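Local coordinates for protein probable glutathione S-transferase (Pseudomonas aeruginosa, PDB 6JWK) that probably isomerises maleylpyruvate, as a zeta-class member of the glutathione S-transferase superfamily, at residues M1-F6 and L52-A58; A18-L24 and Q77-L82; L139-E143 and L181-L187. All coordinates share one frame; numbering follows the deposited sequence.

The chain opens with strand 2-5, the first half of contact 1. Helix 10-22 follows; its last turn and the residues just after it form the first half of contact 2. After strand 28-30, strand 54-56 pairs with strand 2-5 and closes contact 1. After helix 66-76, residues 77-82 close contact 2. Contacts 1 and 2 therefore cross along the chain; they also touch, Leu3 CB lying 3.8 Å from Leu19 CD1. Contact 1 joins two strands of the thioredoxin-like sheet; contact 2 fastens the loop after helix 66-76 to helix 10-22. Contact 3 comes later, in series, and joins helices 124-149 and 185-195 of the all-helical C-terminal domain. Its centre is about 31 Å from that of contact 1.

Contact 1 of 3, residues M1-F6 and L52-A58; sequences MQLYSF and LPTLVDA
Gln2 and Tyr4 pair with Val56 and Thr54 as antiparallel hydrogen-bonded pairs, with the non-hydrogen-bonded pair Leu3 and Leu55 between them. Of four backbone bonds, the shortest is Val56 N to Gln2 O, 2.7 Å; Tyr4 N reaches Thr54 O at 2.9 Å. Followed outward, the Tyr4 side chain sets CB 3.7 Å from Thr54 O. With CG anti to the carbonyl carbon (chi1 -69°), the ring is laid along the strand pair, and the same oxygen sits at its edge, near its plane. CD1 and CE1 then meet Val56 CG2, with CE1 at 3.6 Å. At the tip, OH lies 2.8 Å from Gln2 NE2, at an angle too poor for a hydrogen bond. On the face that carries Leu3 and Leu55, Leu3 CD1 touches Pro53 CB and Leu55 CD1. Leu3 also packs on Val15 of helix 10-22, and Leu55 on Ile69 and Tyr72 of helix 66-76. Met1 SD lies 4.0 Å from Leu55 CD2, and Met1 CE rests on Asp57 CB. Leu52 CD1 comes 3.4 Å from Phe6 CB. A central strand paired antiparallel with one entered through a cis-proline, here Pro53, is characteristic of the thioredoxin-like domain of glutathione transferases.

Contact 2 of 3, residues A18-L24 and Q77-L82; sequences ALALKGL and QPEPRL
Lys22 and Gln77 carry the polar part of this contact. The ammonium of Lys22 donates to two backbone carbonyls: NZ lies 2.6 Å from Pro80 O and 2.7 Å from Gln77 O. It approaches the first from above the carbonyl plane and the second almost end-on (C=O...N angle 164°). NZ also forms a salt bridge with Asp74 of helix 66-76, which probably offsets the charge of this buried group. The Gln77 amide answers with both of its N-H groups. NE2 meets Lys22 O at 2.8 Å, on a lone pair, and Glu79 O at 2.8 Å. Both acceptors lie close to the amide plane, so the two bonds fix the rotation of the amide. In this thioredoxin-like fold the end of helix 10-22 here meets the loop that links helix 66-76 to helix 87-103. Gly23, with positive phi, ends helix 10-22 in a Schellman motif. The apolar contacts centre on Leu82. CD1 presses on Ala18 CB at a tight 3.5 Å, while CD2 meets Leu21 CD1 at 3.8 Å. Two contacts are carbon to oxygen: Pro80, after a cis peptide, sets CG 3.4 Å from Leu21 O, and Leu24 CD2 lies 3.5 Å from Gln77 OE1.

Contact 3 of 3, residues L139-E143 and L181-L187; sequences LAAAE and LAPYPAL
Glu143 runs out with CG anti to its backbone nitrogen (chi1 174°) and then bends at chi2 (82°). This turn carries its carboxylate across to the first turn of helix 185-195. The side chain of one helix thus accepts backbone N-H groups at the start of another, within the helical C-terminal domain of the glutathione transferase fold. The residue at the N-cap position itself is Tyr184, which closes a type I beta turn from Leu181. Both carboxylate oxygens accept backbone N-H groups. OE2 accepts from Ala186 N at 2.9 Å through its syn lone pair. OE1 accepts from Leu187 N, also at 2.9 Å, on the syn side but slightly out of the carboxylate plane. The two bonds fix the rotation of the carboxylate. The helix start would be expected to stabilise its negative charge. Apolar packing lies alongside. Leu139 CD2 touches Leu187 CD1 at 3.9 Å, and Leu139 CD1 meets Leu181 CD2. Ala142 CB also reaches Leu187 CD1. Leu171 and Leu167 of helix 162-176 continue this packing, beside Leu139 and Leu187 respectively. The Tyr184 ring is sandwiched. Pro183 CB lies over one face, offset toward the rim. Over the opposite face sits Leu139 CB, in a CH-pi contact 3.7 Å from the ring centroid and 8° off the ring normal.

Contact 1 of 3, residues M1-F6 and L52-A58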
# COMPACT_ATOMS: atom_id res chain seq x y z
N MET B 1 -24.41 4.25 -4.36
CA MET B 1 -22.98 4.64 -4.27
C MET B 1 -22.51 5.20 -5.60
O MET B 1 -22.99 4.77 -6.63
CB MET B 1 -22.10 3.44 -3.93
CG MET B 1 -22.55 2.78 -2.67
SD MET B 1 -21.15 2.11 -1.75
CE MET B 1 -22.03 1.56 -0.28
N GLN B 2 -21.52 6.08 -5.55
CA GLN B 2 -20.92 6.71 -6.72
C GLN B 2 -19.42 6.56 -6.56
O GLN B 2 -18.93 6.54 -5.42
CB GLN B 2 -21.39 8.16 -6.82
CG GLN B 2 -22.89 8.32 -6.72
CD GLN B 2 -23.26 9.78 -6.70
OE1 GLN B 2 -24.13 10.20 -7.45
NE2 GLN B 2 -22.57 10.56 -5.87
N LEU B 3 -18.71 6.40 -7.65
CA LEU B 3 -17.24 6.40 -7.66
C LEU B 3 -16.77 7.50 -8.58
O LEU B 3 -17.01 7.37 -9.79
CB LEU B 3 -16.67 5.08 -8.18
CG LEU B 3 -15.15 5.10 -8.13
CD1 LEU B 3 -14.68 4.48 -6.83
CD2 LEU B 3 -14.52 4.49 -9.35
N TYR B 4 -16.08 8.48 -8.00
CA TYR B 4 -15.51 9.65 -8.70
C TYR B 4 -14.18 9.16 -9.27
O TYR B 4 -13.30 8.75 -8.50
CB TYR B 4 -15.51 10.86 -7.77
CG TYR B 4 -16.91 11.36 -7.48
CD1 TYR B 4 -17.71 10.73 -6.53
CD2 TYR B 4 -17.49 12.34 -8.28
CE1 TYR B 4 -19.03 11.11 -6.34
CE2 TYR B 4 -18.81 12.74 -8.10
CZ TYR B 4 -19.57 12.13 -7.11
OH TYR B 4 -20.87 12.47 -6.93
N SER B 5 -14.07 9.15 -10.59
CA SER B 5 -13.02 8.47 -11.37
C SER B 5 -12.47 9.47 -12.40
O SER B 5 -13.24 10.27 -12.88
CB SER B 5 -13.60 7.24 -12.04
OG SER B 5 -12.86 6.84 -13.21
N PHE B 6 -11.19 9.41 -12.72
CA PHE B 6 -10.61 10.01 -13.95
C PHE B 6 -10.15 8.86 -14.85
O PHE B 6 -9.53 7.84 -14.33
CB PHE B 6 -9.51 11.01 -13.56
CG PHE B 6 -8.70 11.55 -14.71
CD1 PHE B 6 -9.28 12.40 -15.65
CD2 PHE B 6 -7.35 11.25 -14.85
CE1 PHE B 6 -8.53 12.92 -16.71
CE2 PHE B 6 -6.61 11.74 -15.92
CZ PHE B 6 -7.20 12.59 -16.84
N LEU B 52 -8.10 11.00 -6.44
CA LEU B 52 -9.08 10.03 -6.99
C LEU B 52 -8.51 8.63 -6.80
O LEU B 52 -7.33 8.47 -6.56
CB LEU B 52 -9.32 10.35 -8.47
CG LEU B 52 -9.95 11.71 -8.77
CD1 LEU B 52 -10.05 11.92 -10.28
CD2 LEU B 52 -11.32 11.88 -8.11
N PRO B 53 -9.33 7.56 -6.84
CA PRO B 53 -10.78 7.71 -6.91
C PRO B 53 -11.40 8.05 -5.54
O PRO B 53 -10.74 7.89 -4.55
CB PRO B 53 -11.22 6.33 -7.38
CG PRO B 53 -10.21 5.40 -6.73
CD PRO B 53 -8.90 6.16 -6.69
N THR B 54 -12.69 8.40 -5.50
CA THR B 54 -13.43 8.54 -4.24
C THR B 54 -14.71 7.74 -4.36
O THR B 54 -15.53 8.12 -5.21
CB THR B 54 -13.71 10.02 -3.90
OG1 THR B 54 -12.48 10.73 -3.97
CG2 THR B 54 -14.29 10.21 -2.52
N LEU B 55 -14.91 6.76 -3.49
CA LEU B 55 -16.21 6.07 -3.39
C LEU B 55 -17.09 6.90 -2.46
O LEU B 55 -16.57 7.29 -1.40
CB LEU B 55 -16.01 4.66 -2.86
CG LEU B 55 -17.30 3.86 -2.78
CD1 LEU B 55 -17.68 3.37 -4.16
CD2 LEU B 55 -17.18 2.72 -1.80
N VAL B 56 -18.33 7.20 -2.84
CA VAL B 56 -19.27 8.01 -2.01
C VAL B 56 -20.52 7.16 -1.79
O VAL B 56 -21.18 6.85 -2.80
CB VAL B 56 -19.58 9.37 -2.67
CG1 VAL B 56 -20.62 10.18 -1.89
CG2 VAL B 56 -18.34 10.22 -2.88
N ASP B 57 -20.81 6.75 -0.54
CA ASP B 57 -21.93 5.80 -0.23
C ASP B 57 -23.28 6.53 -0.13
O ASP B 57 -23.32 7.77 -0.27
CB ASP B 57 -21.73 5.02 1.06
CG ASP B 57 -21.86 5.83 2.35
OD1 ASP B 57 -22.31 7.01 2.31
OD2 ASP B 57 -21.48 5.27 3.39
N ALA B 58 -24.34 5.74 0.08
CA ALA B 58 -25.73 6.17 0.36
C ALA B 58 -25.75 7.48 1.15
O ALA B 58 -26.26 8.50 0.63
CB ALA B 58 -26.43 5.06 1.10

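Contact 2 of 3, residues A18-L24 and Q77-L82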
# COMPACT_ATOMS: atom_id res chain seq x y z
N ALA B 18 -12.80 -3.43 -10.04
CA ALA B 18 -13.48 -4.07 -8.88
C ALA B 18 -15.00 -3.93 -9.05
O ALA B 18 -15.78 -4.93 -8.86
CB ALA B 18 -13.03 -3.43 -7.59
N LEU B 19 -15.47 -2.71 -9.30
CA LEU B 19 -16.93 -2.51 -9.49
C LEU B 19 -17.45 -3.37 -10.66
O LEU B 19 -18.55 -3.92 -10.53
CB LEU B 19 -17.23 -1.01 -9.71
CG LEU B 19 -16.99 -0.16 -8.47
CD1 LEU B 19 -17.00 1.34 -8.81
CD2 LEU B 19 -18.03 -0.44 -7.39
N ALA B 20 -16.74 -3.44 -11.78
CA ALA B 20 -17.15 -4.21 -12.97
C ALA B 20 -17.23 -5.68 -12.58
O ALA B 20 -18.26 -6.29 -12.87
CB ALA B 20 -16.25 -3.97 -14.15
N LEU B 21 -16.26 -6.22 -11.83
CA LEU B 21 -16.31 -7.63 -11.40
C LEU B 21 -17.53 -7.89 -10.50
O LEU B 21 -18.10 -9.01 -10.56
CB LEU B 21 -15.00 -8.00 -10.70
CG LEU B 21 -13.79 -8.06 -11.61
CD1 LEU B 21 -12.51 -8.21 -10.78
CD2 LEU B 21 -13.93 -9.23 -12.59
N LYS B 22 -17.94 -6.91 -9.70
CA LYS B 22 -19.11 -7.06 -8.81
C LYS B 22 -20.42 -6.91 -9.61
O LYS B 22 -21.43 -7.31 -9.08
CB LYS B 22 -19.10 -5.99 -7.71
CG LYS B 22 -17.97 -6.13 -6.71
CD LYS B 22 -18.13 -7.30 -5.78
CE LYS B 22 -17.25 -7.22 -4.55
NZ LYS B 22 -17.15 -8.57 -3.92
N GLY B 23 -20.39 -6.27 -10.79
CA GLY B 23 -21.57 -5.90 -11.59
C GLY B 23 -22.24 -4.64 -11.07
O GLY B 23 -23.46 -4.52 -11.21
N LEU B 24 -21.47 -3.70 -10.50
CA LEU B 24 -21.94 -2.40 -9.94
C LEU B 24 -21.36 -1.22 -10.73
O LEU B 24 -21.17 -0.15 -10.14
CB LEU B 24 -21.47 -2.32 -8.48
CG LEU B 24 -21.94 -3.41 -7.52
CD1 LEU B 24 -21.19 -3.33 -6.22
CD2 LEU B 24 -23.43 -3.32 -7.27
N GLN B 77 -21.08 -6.20 -1.09
CA GLN B 77 -21.61 -7.35 -1.90
C GLN B 77 -20.54 -8.42 -1.92
O GLN B 77 -19.60 -8.38 -2.73
CB GLN B 77 -21.94 -6.92 -3.32
CG GLN B 77 -22.55 -8.04 -4.16
CD GLN B 77 -22.62 -7.59 -5.60
OE1 GLN B 77 -23.23 -6.57 -5.89
NE2 GLN B 77 -21.92 -8.28 -6.49
N PRO B 78 -20.62 -9.36 -0.98
CA PRO B 78 -19.57 -10.36 -0.81
C PRO B 78 -19.19 -11.14 -2.08
O PRO B 78 -18.02 -11.37 -2.25
CB PRO B 78 -20.20 -11.28 0.25
CG PRO B 78 -21.04 -10.33 1.07
CD PRO B 78 -21.69 -9.46 0.02
N GLU B 79 -20.18 -11.56 -2.88
CA GLU B 79 -19.97 -12.42 -4.09
C GLU B 79 -20.01 -11.56 -5.35
O GLU B 79 -20.83 -10.65 -5.43
CB GLU B 79 -21.05 -13.50 -4.17
CG GLU B 79 -20.91 -14.57 -3.12
CD GLU B 79 -19.62 -15.35 -3.23
OE1 GLU B 79 -19.16 -15.60 -4.36
OE2 GLU B 79 -19.05 -15.67 -2.18
N PRO B 80 -19.11 -11.76 -6.34
CA PRO B 80 -17.91 -12.59 -6.19
C PRO B 80 -16.79 -11.85 -5.41
O PRO B 80 -16.70 -10.63 -5.46
CB PRO B 80 -17.51 -12.82 -7.64
CG PRO B 80 -17.87 -11.49 -8.30
CD PRO B 80 -19.19 -11.11 -7.66
N ARG B 81 -15.99 -12.61 -4.66
CA ARG B 81 -15.12 -12.07 -3.60
C ARG B 81 -13.85 -11.50 -4.24
O ARG B 81 -13.26 -12.15 -5.05
CB ARG B 81 -14.86 -13.15 -2.56
CG ARG B 81 -14.39 -12.58 -1.24
CD ARG B 81 -14.32 -13.62 -0.16
NE ARG B 81 -15.69 -13.89 0.26
CZ ARG B 81 -16.41 -13.12 1.06
NH1 ARG B 81 -17.65 -13.49 1.34
NH2 ARG B 81 -15.91 -12.01 1.57
N LEU B 82 -13.41 -10.29 -3.90
CA LEU B 82 -12.17 -9.73 -4.53
C LEU B 82 -10.95 -10.08 -3.68
O LEU B 82 -9.83 -10.01 -4.18
CB LEU B 82 -12.31 -8.22 -4.74
CG LEU B 82 -13.45 -7.81 -5.66
CD1 LEU B 82 -13.58 -6.31 -5.73
CD2 LEU B 82 -13.29 -8.38 -7.05

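Contact 3 of 3, residues L139-E143 and L181-L187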
# COMPACT_ATOMS: atom_id res chain seq x y z
N LEU B 139 8.27 -5.64 -11.17
CA LEU B 139 7.59 -6.67 -12.01
C LEU B 139 8.40 -7.97 -12.00
O LEU B 139 7.77 -9.02 -12.08
CB LEU B 139 7.36 -6.14 -13.43
CG LEU B 139 6.34 -5.02 -13.57
CD1 LEU B 139 6.00 -4.82 -15.03
CD2 LEU B 139 5.09 -5.25 -12.76
N ALA B 140 9.73 -7.94 -11.84
CA ALA B 140 10.49 -9.19 -11.71
C ALA B 140 10.02 -9.95 -10.47
O ALA B 140 9.87 -11.19 -10.52
CB ALA B 140 11.98 -8.91 -11.64
N ALA B 141 9.77 -9.23 -9.37
CA ALA B 141 9.32 -9.84 -8.11
C ALA B 141 7.87 -10.31 -8.30
O ALA B 141 7.56 -11.39 -7.83
CB ALA B 141 9.48 -8.86 -6.94
N ALA B 142 7.05 -9.54 -9.02
CA ALA B 142 5.60 -9.84 -9.24
C ALA B 142 5.48 -11.13 -10.07
O ALA B 142 4.69 -11.97 -9.72
CB ALA B 142 4.92 -8.68 -9.94
N GLU B 143 6.29 -11.26 -11.10
CA GLU B 143 6.33 -12.47 -12.00
C GLU B 143 6.60 -13.68 -11.10
O GLU B 143 5.88 -14.66 -11.20
CB GLU B 143 7.39 -12.24 -13.09
CG GLU B 143 7.65 -13.44 -14.00
CD GLU B 143 6.65 -13.60 -15.14
OE1 GLU B 143 5.73 -12.72 -15.24
OE2 GLU B 143 6.76 -14.61 -15.92
N LEU B 181 8.57 -5.39 -21.38
CA LEU B 181 7.69 -6.32 -20.64
C LEU B 181 7.97 -7.78 -21.04
O LEU B 181 7.41 -8.70 -20.40
CB LEU B 181 6.25 -5.91 -20.94
CG LEU B 181 5.87 -4.50 -20.46
CD1 LEU B 181 4.39 -4.26 -20.65
CD2 LEU B 181 6.27 -4.28 -19.01
N ALA B 182 8.89 -8.01 -21.97
CA ALA B 182 9.34 -9.36 -22.39
C ALA B 182 9.77 -10.22 -21.21
O ALA B 182 9.50 -11.41 -21.20
CB ALA B 182 10.44 -9.28 -23.43
N PRO B 183 10.48 -9.71 -20.17
CA PRO B 183 10.84 -10.57 -19.03
C PRO B 183 9.68 -11.04 -18.13
O PRO B 183 9.92 -11.87 -17.26
CB PRO B 183 11.86 -9.76 -18.22
CG PRO B 183 12.28 -8.64 -19.18
CD PRO B 183 11.09 -8.38 -20.09
N TYR B 184 8.43 -10.66 -18.41
CA TYR B 184 7.29 -11.05 -17.52
C TYR B 184 6.22 -11.81 -18.32
O TYR B 184 5.03 -11.40 -18.37
CB TYR B 184 6.77 -9.80 -16.79
CG TYR B 184 7.86 -8.81 -16.46
CD1 TYR B 184 8.86 -9.09 -15.53
CD2 TYR B 184 7.97 -7.62 -17.19
CE1 TYR B 184 9.92 -8.22 -15.31
CE2 TYR B 184 9.00 -6.72 -16.95
CZ TYR B 184 9.97 -7.02 -16.00
OH TYR B 184 11.01 -6.14 -15.86
N PRO B 185 6.53 -13.01 -18.89
CA PRO B 185 5.53 -13.71 -19.71
C PRO B 185 4.29 -14.15 -18.91
O PRO B 185 3.18 -14.04 -19.41
CB PRO B 185 6.32 -14.89 -20.34
CG PRO B 185 7.45 -15.13 -19.33
CD PRO B 185 7.82 -13.73 -18.83
N ALA B 186 4.45 -14.56 -17.65
CA ALA B 186 3.27 -14.97 -16.86
C ALA B 186 2.42 -13.70 -16.60
O ALA B 186 1.17 -13.80 -16.65
CB ALA B 186 3.65 -15.72 -15.58
N LEU B 187 3.04 -12.55 -16.33
CA LEU B 187 2.23 -11.31 -16.08
C LEU B 187 1.46 -10.95 -17.37
O LEU B 187 0.23 -10.68 -17.29
CB LEU B 187 3.11 -10.13 -15.63
CG LEU B 187 3.84 -10.24 -14.29
CD1 LEU B 187 4.52 -8.91 -13.97
CD2 LEU B 187 2.93 -10.66 -13.14